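Local coordinates for protein ADP-ribosylating toxin CARDS (Mycoplasma pneumoniae, PDB 4TLV) that transfers ADP-ribose from NAD+ to target proteins as a mono-ADP-ribosylating toxin, disrupts respiratory epithelium and causes vacuolation of mammalian cells, at residues Val217-Glu222 with Gln264-Val269; Gly64-Glu69 with Arg168-Thr173; Glu82-Gln87 with Tyr185-Thr190. All blocks are in the same frame, centred on the assembly; numbering follows the deposited sequence.

Interaction 1 of 3, residues Val217-Glu222 with Gln264-Val269; sequences VADVSE and QYASSV. With SO4 (sulfate ion), chain H.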
loop_
_atom_site.group_PDB
_atom_site.type_symbol
_atom_site.label_atom_id
_atom_site.label_comp_id
_atom_site.label_asym_id
_atom_site.label_seq_id
_atom_site.Cartn_x
_atom_site.Cartn_y
_atom_site.Cartn_z
ATOM N N VAL A 217 14.377 -11.841 -5.713
ATOM C CA VAL A 217 13.017 -11.697 -5.218
ATOM C C VAL A 217 12.657 -12.965 -4.490
ATOM O O VAL A 217 12.838 -14.065 -5.027
ATOM C CB VAL A 217 11.993 -11.557 -6.374
ATOM C CG1 VAL A 217 10.590 -11.310 -5.816
ATOM C CG2 VAL A 217 12.386 -10.451 -7.328
ATOM N N ALA A 218 12.151 -12.827 -3.272
ATOM C CA ALA A 218 11.591 -13.975 -2.585
ATOM C C ALA A 218 10.106 -14.134 -2.960
ATOM O O ALA A 218 9.324 -13.180 -2.875
ATOM C CB ALA A 218 11.763 -13.830 -1.079
ATOM N N ASP A 219 9.729 -15.337 -3.379
ATOM C CA ASP A 219 8.331 -15.661 -3.677
ATOM C C ASP A 219 7.650 -16.045 -2.359
ATOM O O ASP A 219 7.977 -17.079 -1.768
ATOM C CB ASP A 219 8.282 -16.835 -4.662
ATOM C CG ASP A 219 6.883 -17.229 -5.046
ATOM O OD1 ASP A 219 5.926 -16.861 -4.331
ATOM O OD2 ASP A 219 6.738 -17.907 -6.089
ATOM N N VAL A 220 6.706 -15.225 -1.893
ATOM C CA VAL A 220 6.062 -15.504 -0.606
ATOM C C VAL A 220 4.588 -15.904 -0.728
ATOM O O VAL A 220 3.789 -15.648 0.177
ATOM C CB VAL A 220 6.266 -14.351 0.418
ATOM C CG1 VAL A 220 7.738 -14.264 0.817
ATOM C CG2 VAL A 220 5.750 -13.001 -0.152
ATOM N N SER A 221 4.264 -16.532 -1.861
ATOM C CA SER A 221 2.971 -17.167 -2.139
ATOM C C SER A 221 1.953 -16.223 -2.756
ATOM O O SER A 221 2.020 -15.008 -2.574
ATOM C CB SER A 221 2.368 -17.846 -0.904
ATOM O OG SER A 221 3.310 -18.695 -0.272
ATOM N N GLU A 222 1.031 -16.812 -3.508
ATOM C CA GLU A 222 -0.044 -16.083 -4.162
ATOM C C GLU A 222 0.459 -14.931 -5.022
ATOM O O GLU A 222 -0.178 -13.883 -5.119
ATOM C CB GLU A 222 -1.065 -15.606 -3.139
ATOM C CG GLU A 222 -1.870 -16.765 -2.594
ATOM C CD GLU A 222 -2.864 -16.331 -1.549
ATOM O OE1 GLU A 222 -2.437 -15.735 -0.534
ATOM O OE2 GLU A 222 -4.061 -16.591 -1.762
ATOM N N GLN A 264 6.186 -8.951 -12.772
ATOM C CA GLN A 264 5.276 -8.337 -11.807
ATOM C C GLN A 264 4.834 -9.342 -10.734
ATOM O O GLN A 264 4.677 -8.981 -9.569
ATOM C CB GLN A 264 4.043 -7.813 -12.529
ATOM C CG GLN A 264 3.008 -7.235 -11.594
ATOM C CD GLN A 264 2.407 -5.963 -12.141
ATOM O OE1 GLN A 264 1.643 -5.985 -13.114
ATOM N NE2 GLN A 264 2.759 -4.839 -11.528
ATOM N N TYR A 265 4.616 -10.591 -11.135
ATOM C CA TYR A 265 4.163 -11.626 -10.190
ATOM C C TYR A 265 5.162 -12.763 -10.057
ATOM O O TYR A 265 5.889 -13.061 -10.995
ATOM C CB TYR A 265 2.792 -12.177 -10.612
ATOM C CG TYR A 265 1.756 -11.099 -10.640
ATOM C CD1 TYR A 265 1.306 -10.523 -9.464
ATOM C CD2 TYR A 265 1.242 -10.629 -11.837
ATOM C CE1 TYR A 265 0.374 -9.504 -9.475
ATOM C CE2 TYR A 265 0.297 -9.607 -11.858
ATOM C CZ TYR A 265 -0.130 -9.051 -10.671
ATOM O OH TYR A 265 -1.070 -8.037 -10.671
ATOM N N ALA A 266 5.176 -13.406 -8.889
ATOM C CA ALA A 266 5.984 -14.607 -8.670
ATOM C C ALA A 266 5.263 -15.858 -9.216
ATOM O O ALA A 266 4.055 -15.804 -9.492
ATOM C CB ALA A 266 6.274 -14.760 -7.180
ATOM N N SER A 267 5.998 -16.969 -9.380
ATOM C CA SER A 267 5.434 -18.231 -9.896
ATOM C C SER A 267 4.199 -18.677 -9.126
ATOM O O SER A 267 3.290 -19.288 -9.697
ATOM C CB SER A 267 6.465 -19.377 -9.809
ATOM O OG SER A 267 7.616 -19.114 -10.590
ATOM N N SER A 268 4.182 -18.374 -7.830
ATOM C CA SER A 268 3.110 -18.811 -6.937
ATOM C C SER A 268 1.772 -18.183 -7.283
ATOM O O SER A 268 0.742 -18.521 -6.681
ATOM C CB SER A 268 3.468 -18.505 -5.467
ATOM O OG SER A 268 3.671 -17.101 -5.303
ATOM N N VAL A 269 1.773 -17.267 -8.251
ATOM C CA VAL A 269 0.530 -16.691 -8.730
ATOM C C VAL A 269 -0.397 -17.816 -9.243
ATOM O O VAL A 269 -1.619 -17.660 -9.279
ATOM C CB VAL A 269 0.788 -15.591 -9.816
ATOM C CG1 VAL A 269 1.110 -16.220 -11.151
ATOM C CG2 VAL A 269 -0.397 -14.634 -9.958
HETATM S S SO4 H . 8.915 -22.539 -10.376
HETATM O O1 SO4 H . 9.697 -22.347 -9.160
HETATM O O2 SO4 H . 8.958 -21.319 -11.180
HETATM O O3 SO4 H . 7.542 -22.883 -10.010
HETATM O O4 SO4 H . 9.494 -23.634 -11.152
HETATM O O HOH W 1 8.732 -17.416 -8.287
#

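Interaction 2 of 3, residues Gly64-Glu69 with Arg168-Thr173; sequences GSWLRE and RVVETT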
loop_
_atom_site.group_PDB
_atom_site.type_symbol
_atom_site.label_atom_id
_atom_site.label_comp_id
_atom_site.label_asym_id
_atom_site.label_seq_id
_atom_site.Cartn_x
_atom_site.Cartn_y
_atom_site.Cartn_z
ATOM N N GLY A 64 4.028 -15.512 6.437
ATOM C CA GLY A 64 2.925 -16.390 6.080
ATOM C C GLY A 64 3.089 -17.165 4.774
ATOM O O GLY A 64 2.095 -17.650 4.220
ATOM N N SER A 65 4.319 -17.268 4.255
ATOM C CA SER A 65 4.567 -18.043 3.033
ATOM C C SER A 65 4.069 -19.477 3.194
ATOM O O SER A 65 4.222 -20.067 4.262
ATOM C CB SER A 65 6.062 -18.116 2.732
ATOM O OG SER A 65 6.571 -16.849 2.367
ATOM N N TRP A 66 3.517 -20.040 2.124
ATOM C CA TRP A 66 2.885 -21.348 2.200
ATOM C C TRP A 66 3.918 -22.474 2.120
ATOM O O TRP A 66 4.973 -22.317 1.517
ATOM C CB TRP A 66 1.863 -21.509 1.078
ATOM C CG TRP A 66 0.707 -20.544 1.128
ATOM C CD1 TRP A 66 0.487 -19.534 2.040
ATOM C CD2 TRP A 66 -0.390 -20.514 0.220
ATOM N NE1 TRP A 66 -0.695 -18.891 1.739
ATOM C CE2 TRP A 66 -1.244 -19.468 0.628
ATOM C CE3 TRP A 66 -0.730 -21.271 -0.911
ATOM C CZ2 TRP A 66 -2.423 -19.162 -0.060
ATOM C CZ3 TRP A 66 -1.898 -20.967 -1.588
ATOM C CH2 TRP A 66 -2.729 -19.917 -1.157
ATOM N N LEU A 67 3.610 -23.611 2.733
ATOM C CA LEU A 67 4.590 -24.694 2.824
ATOM C C LEU A 67 4.404 -25.713 1.718
ATOM O O LEU A 67 3.312 -25.865 1.197
ATOM C CB LEU A 67 4.472 -25.429 4.165
ATOM C CG LEU A 67 4.535 -24.612 5.451
ATOM C CD1 LEU A 67 4.627 -25.559 6.636
ATOM C CD2 LEU A 67 5.716 -23.674 5.442
ATOM N N ARG A 68 5.471 -26.435 1.394
ATOM C CA ARG A 68 5.359 -27.641 0.576
ATOM C C ARG A 68 4.628 -28.723 1.370
ATOM O O ARG A 68 4.532 -28.642 2.594
ATOM C CB ARG A 68 6.744 -28.155 0.183
ATOM C CG ARG A 68 7.530 -27.217 -0.707
ATOM C CD ARG A 68 8.906 -27.795 -1.023
ATOM N NE ARG A 68 9.642 -26.958 -1.970
ATOM C CZ ARG A 68 9.481 -26.998 -3.291
ATOM N NH1 ARG A 68 8.604 -27.838 -3.829
ATOM N NH2 ARG A 68 10.196 -26.195 -4.077
ATOM N N GLU A 69 4.135 -29.735 0.663
ATOM C CA GLU A 69 3.406 -30.855 1.264
ATOM C C GLU A 69 4.312 -31.877 1.950
ATOM O O GLU A 69 4.531 -32.966 1.422
ATOM C CB GLU A 69 2.570 -31.567 0.189
ATOM C CG GLU A 69 1.543 -30.677 -0.472
ATOM C CD GLU A 69 0.623 -31.424 -1.424
ATOM O OE1 GLU A 69 1.112 -32.193 -2.284
ATOM O OE2 GLU A 69 -0.605 -31.228 -1.313
ATOM N N ARG A 168 0.618 -26.482 -2.465
ATOM C CA ARG A 168 1.168 -25.724 -1.338
ATOM C C ARG A 168 0.134 -25.615 -0.224
ATOM O O ARG A 168 -1.061 -25.574 -0.489
ATOM C CB ARG A 168 1.625 -24.329 -1.777
ATOM C CG ARG A 168 2.943 -24.340 -2.553
ATOM C CD ARG A 168 4.111 -24.220 -1.619
ATOM N NE ARG A 168 5.389 -24.232 -2.320
ATOM C CZ ARG A 168 6.561 -24.001 -1.745
ATOM N NH1 ARG A 168 6.630 -23.702 -0.448
ATOM N NH2 ARG A 168 7.667 -24.053 -2.476
ATOM N N VAL A 169 0.599 -25.560 1.019
ATOM C CA VAL A 169 -0.299 -25.571 2.169
ATOM C C VAL A 169 -0.564 -24.156 2.670
ATOM O O VAL A 169 0.368 -23.450 3.031
ATOM C CB VAL A 169 0.312 -26.365 3.325
ATOM C CG1 VAL A 169 -0.626 -26.349 4.520
ATOM C CG2 VAL A 169 0.622 -27.793 2.874
ATOM N N VAL A 170 -1.835 -23.758 2.680
ATOM C CA VAL A 170 -2.231 -22.408 3.063
ATOM C C VAL A 170 -1.924 -22.134 4.527
ATOM O O VAL A 170 -2.404 -22.840 5.415
ATOM C CB VAL A 170 -3.743 -22.182 2.816
ATOM C CG1 VAL A 170 -4.158 -20.778 3.243
ATOM C CG2 VAL A 170 -4.107 -22.424 1.343
ATOM N N GLU A 171 -1.133 -21.092 4.765
ATOM C CA GLU A 171 -0.734 -20.700 6.100
ATOM C C GLU A 171 -1.246 -19.308 6.427
ATOM O O GLU A 171 -1.458 -18.484 5.533
ATOM C CB GLU A 171 0.794 -20.659 6.210
ATOM C CG GLU A 171 1.480 -21.957 5.887
ATOM C CD GLU A 171 1.491 -22.922 7.058
ATOM O OE1 GLU A 171 1.699 -22.481 8.208
ATOM O OE2 GLU A 171 1.306 -24.128 6.810
ATOM N N THR A 172 -1.396 -19.038 7.714
ATOM C CA THR A 172 -1.606 -17.674 8.170
ATOM C C THR A 172 -0.657 -17.431 9.343
ATOM O O THR A 172 0.102 -18.324 9.729
ATOM C CB THR A 172 -3.097 -17.397 8.502
ATOM O OG1 THR A 172 -3.289 -15.991 8.694
ATOM C CG2 THR A 172 -3.554 -18.155 9.743
ATOM N N THR A 173 -0.653 -16.224 9.883
ATOM C CA THR A 173 0.245 -15.899 10.978
ATOM C C THR A 173 -0.576 -15.507 12.183
ATOM O O THR A 173 -1.744 -15.139 12.061
ATOM C CB THR A 173 1.194 -14.750 10.605
ATOM O OG1 THR A 173 0.416 -13.621 10.191
ATOM C CG2 THR A 173 2.096 -15.169 9.446
HETATM O O HOH W 2 -0.362 -16.596 3.837
#

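Interaction 3 of 3, residues Glu82-Gln87 with Tyr185-Thr190; sequences EIRADQ and YQELQT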
loop_
_atom_site.group_PDB
_atom_site.type_symbol
_atom_site.label_atom_id
_atom_site.label_comp_id
_atom_site.label_asym_id
_atom_site.label_seq_id
_atom_site.Cartn_x
_atom_site.Cartn_y
_atom_site.Cartn_z
ATOM N N GLU A 82 8.521 -3.920 17.866
ATOM C CA GLU A 82 7.996 -2.572 17.711
ATOM C C GLU A 82 9.129 -1.599 18.017
ATOM O O GLU A 82 9.722 -1.657 19.093
ATOM C CB GLU A 82 6.850 -2.362 18.696
ATOM C CG GLU A 82 6.301 -0.948 18.714
ATOM C CD GLU A 82 5.196 -0.789 19.751
ATOM O OE1 GLU A 82 5.502 -0.856 20.951
ATOM O OE2 GLU A 82 4.036 -0.616 19.355
ATOM N N ILE A 83 9.428 -0.705 17.071
ATOM C CA ILE A 83 10.650 0.087 17.096
ATOM C C ILE A 83 10.312 1.567 16.913
ATOM O O ILE A 83 9.692 1.937 15.914
ATOM C CB ILE A 83 11.586 -0.341 15.930
ATOM C CG1 ILE A 83 11.873 -1.851 15.969
ATOM C CG2 ILE A 83 12.866 0.493 15.904
ATOM C CD1 ILE A 83 12.434 -2.418 14.647
ATOM N N ARG A 84 10.723 2.408 17.863
ATOM C CA ARG A 84 10.493 3.841 17.750
ATOM C C ARG A 84 11.374 4.368 16.633
ATOM O O ARG A 84 12.579 4.138 16.629
ATOM C CB ARG A 84 10.803 4.591 19.065
ATOM C CG ARG A 84 10.641 6.109 18.990
ATOM C CD ARG A 84 10.946 6.815 20.354
ATOM N NE ARG A 84 12.096 6.204 21.025
ATOM C CZ ARG A 84 13.364 6.405 20.681
ATOM N NH1 ARG A 84 13.671 7.240 19.684
ATOM N NH2 ARG A 84 14.332 5.764 21.328
ATOM N N ALA A 85 10.762 5.081 15.695
ATOM C CA ALA A 85 11.490 5.655 14.563
ATOM C C ALA A 85 12.094 7.016 14.914
ATOM O O ALA A 85 11.564 7.737 15.747
ATOM C CB ALA A 85 10.567 5.796 13.373
ATOM N N ASP A 86 13.207 7.355 14.267
ATOM C CA ASP A 86 13.862 8.643 14.489
ATOM C C ASP A 86 14.433 9.131 13.150
ATOM O O ASP A 86 14.121 8.553 12.116
ATOM C CB ASP A 86 14.933 8.554 15.599
ATOM C CG ASP A 86 16.061 7.560 15.267
ATOM O OD1 ASP A 86 16.385 7.399 14.075
ATOM O OD2 ASP A 86 16.653 6.966 16.206
ATOM N N GLN A 87 15.248 10.184 13.166
ATOM C CA GLN A 87 15.689 10.837 11.921
ATOM C C GLN A 87 16.541 9.950 11.004
ATOM O O GLN A 87 16.772 10.311 9.846
ATOM C CB GLN A 87 16.451 12.141 12.229
ATOM C CG GLN A 87 17.833 11.855 12.818
ATOM C CD GLN A 87 18.656 13.107 13.147
ATOM O OE1 GLN A 87 18.124 14.221 13.248
ATOM N NE2 GLN A 87 19.968 12.917 13.322
ATOM N N TYR A 185 14.436 0.179 26.668
ATOM C CA TYR A 185 13.790 1.142 25.779
ATOM C C TYR A 185 13.846 2.546 26.371
ATOM O O TYR A 185 13.636 2.737 27.568
ATOM C CB TYR A 185 12.323 0.767 25.510
ATOM C CG TYR A 185 11.577 1.828 24.720
ATOM C CD1 TYR A 185 11.832 2.017 23.360
ATOM C CD2 TYR A 185 10.617 2.638 25.326
ATOM C CE1 TYR A 185 11.157 2.984 22.635
ATOM C CE2 TYR A 185 9.934 3.615 24.607
ATOM C CZ TYR A 185 10.217 3.778 23.252
ATOM O OH TYR A 185 9.561 4.740 22.519
ATOM N N GLN A 186 14.126 3.530 25.531
ATOM C CA GLN A 186 14.052 4.924 25.951
ATOM C C GLN A 186 12.944 5.649 25.197
ATOM O O GLN A 186 12.914 5.615 23.963
ATOM C CB GLN A 186 15.408 5.609 25.713
ATOM C CG GLN A 186 16.553 4.967 26.502
ATOM C CD GLN A 186 17.900 5.599 26.204
ATOM O OE1 GLN A 186 17.971 6.758 25.798
ATOM N NE2 GLN A 186 18.978 4.840 26.404
ATOM N N GLU A 187 12.029 6.299 25.921
ATOM C CA GLU A 187 10.961 7.064 25.267
ATOM C C GLU A 187 11.488 8.452 24.936
ATOM O O GLU A 187 11.573 9.319 25.809
ATOM C CB GLU A 187 9.712 7.178 26.153
ATOM C CG GLU A 187 8.557 7.932 25.483
ATOM C CD GLU A 187 8.338 7.462 24.048
ATOM O OE1 GLU A 187 7.845 6.322 23.866
ATOM O OE2 GLU A 187 8.683 8.220 23.108
ATOM N N LEU A 188 11.880 8.665 23.688
ATOM C CA LEU A 188 12.492 9.940 23.338
ATOM C C LEU A 188 11.592 10.880 22.533
ATOM O O LEU A 188 12.029 11.952 22.139
ATOM C CB LEU A 188 13.807 9.707 22.605
ATOM C CG LEU A 188 14.850 8.976 23.449
ATOM C CD1 LEU A 188 16.126 8.744 22.622
ATOM C CD2 LEU A 188 15.155 9.756 24.750
ATOM N N GLN A 189 10.349 10.474 22.289
ATOM C CA GLN A 189 9.405 11.276 21.508
ATOM C C GLN A 189 10.012 11.806 20.205
ATOM O O GLN A 189 10.051 13.018 19.951
ATOM C CB GLN A 189 8.785 12.405 22.341
ATOM C CG GLN A 189 8.091 11.901 23.595
ATOM C CD GLN A 189 7.467 13.026 24.427
ATOM O OE1 GLN A 189 7.995 14.136 24.501
ATOM N NE2 GLN A 189 6.339 12.732 25.053
ATOM N N THR A 190 10.476 10.873 19.385
ATOM C CA THR A 190 11.049 11.189 18.077
ATOM C C THR A 190 10.051 10.819 16.985
ATOM O O THR A 190 8.969 10.309 17.272
ATOM C CB THR A 190 12.357 10.399 17.855
ATOM O OG1 THR A 190 12.114 9.001 18.060
ATOM C CG2 THR A 190 13.434 10.848 18.825
#

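Interaction 1 of 3, residues Val217-Glu222 with Gln264-Val269
The carboxylate of Asp219, at the end of strand 214-219, spans the gap to the 264-269 turn with both oxygens at work. OD1 takes the hydroxyl of Ser268 in a very short bond, OG to OD1 2.5 Å, and Ser268 OG is a partner of Gly223 N as well. OD2 receives the backbone N of Ser268 at 3.1 Å through its syn lone pair, the N-H bent to 143°. With chi1 at 60°, Ser268 tucks OG between its own N and carbonyl carbon, beside that N-H, and the two donors meet one carboxylate. OD1 is gripped again from its own strand end: Ser221 N reaches it at 3.0 Å, nearly straight, closing an Asx turn. Ala266 CB presses on Asp219 CG at 3.3 Å and completes the tight part of the contact.

Toward solvent the fit slackens. A water accepts the N-H of exposed Ser267 and can donate to Asp219 OD2, while Ser267 OG bonds to O2 of a sulfate ion, probably from the crystallisation liquor, that Lys253 also holds. A buried carboxylate with this many donors is probably kept ionised, and it fastens the inferred NAD+-pocket region to the part of the linker just before the KELED motif.

Interaction 2 of 3, residues Gly64-Glu69 with Arg168-Thr173
Trp66 lays its indole along Val170: the CA of Val170 sits 3.8 Å from the centroid of the five-membered ring and only 6° off its normal, a CH-pi contact, while Val170 CG2 covers the six-membered ring beside CH2. Arg168 CB comes instead to the edge of the indole, near CE3. At another part of the rim a water accepts from Trp66 NE1 and donates to Gly64 O and Glu171 O, a three-way bridge between the two segments.

Arg168 folds back over the partner chain because its side chain bends at chi2 (-89°). NH1 then donates to Trp66 O at 2.9 Å, tilted from the carbonyl plane, and the face of the guanidinium is centred over Arg68 CG. Arg168 NH2 in turn stands over one face of the Arg68 guanidinium, the planes 43° apart and Arg168 NH2 3.5 Å from Arg68 NE; the like charges probably repel, partly offset by a long, weak ion pair of Arg168 NE with Glu252. Glu171, also bent at chi2, crosses Leu67 at about a right angle, with OE2 3.5 Å from Leu67 CG.

Between these side chains the backbones of Leu67 and Val169 form an antiparallel hydrogen-bonded pair, Val169 N to Leu67 O at 2.7 Å and Leu67 N to Val169 O at 3.3 Å. The short, weakly bonded strand 67-68 forms one edge of the five-stranded antiparallel mART sheet, next to strand 168-181. On the far side of 168-181, strand 146-156 supplies Pro156 against Val169 and Ala154 against Glu171, while Glu222 and Glu271 touch Trp66 from neighbouring loops.

Interaction 3 of 3, residues Glu82-Gln87 with Tyr185-Thr190
Thr190 OG1 links two neighbouring residues of the other segment: it donates to Ala85 O at 2.7 Å and accepts from Arg84 NH1 at 2.9 Å. The second bond is fairly straight, 159° at the hydrogen, and the hydroxyl lies almost exactly in the guanidinium plane. A chi1 of 54° turns OG1 into the space between Thr190's own N and carbonyl carbon and leaves CG2 near Arg84 NH1. The remaining bonds of Arg84 are weaker. NE and NH2 share Gln186 O, at 3.1 Å from NE and 3.0 Å from NH2, both with bent N-H geometry, and NE also makes a weak bond to Tyr185 OH at 3.3 Å. NH2 has a further weak partner in Ala144 O.

Arg84 is the last residue of strand 76-84, in the five-stranded antiparallel sheet of the ADP-ribosyltransferase domain, and the 185-190 loop follows strand 168-181 of that sheet. The loop wraps round the guanidinium, offering it a carbonyl and two hydroxyls.

Tyr185 OH is steered in its turn by Glu187, donating to OE1 at 2.7 Å from above the carboxylate plane. The same carboxylate braces the loop from within: OE2 accepts Gln189 N through its anti lone pair, and OE1 has a salt bridge to Arg8. Glu187 OE2 lies well out of the Arg84 guanidinium plane and beyond a salt bridge, where only a general attraction between the charges is likely.

Leu188 CB stands 3.8 Å above the centre of the guanidinium, and Leu188 CD1 lies beside Arg84 NH2. The Tyr185 ring is inclined 46° to the guanidinium and receives Arg84 CB at its edge, while Phe9 of strand 9-14 touches both side chains.

Overall arrangement
From the N terminus, 64-69 comes first and 82-87 next; their partners follow in the same order, 168-173 and then 185-190, so interactions 2 and 3 cross, each closing a loop of nearly a hundred residues. Interaction 2 pairs strand 67-68 with 168-181, and interaction 3, about 34 Å away, centre to centre, ties the loop after 168-181 to the end of strand 76-84. Interaction 1 follows in series, closing a shorter loop from strand 214-219 to the linker before the D2 domain. It touches interaction 2: Ser221 OG is 2.8 Å from Trp66 N, a probable hydrogen bond, which joins the mART sheet to the inferred NAD+-pocket region.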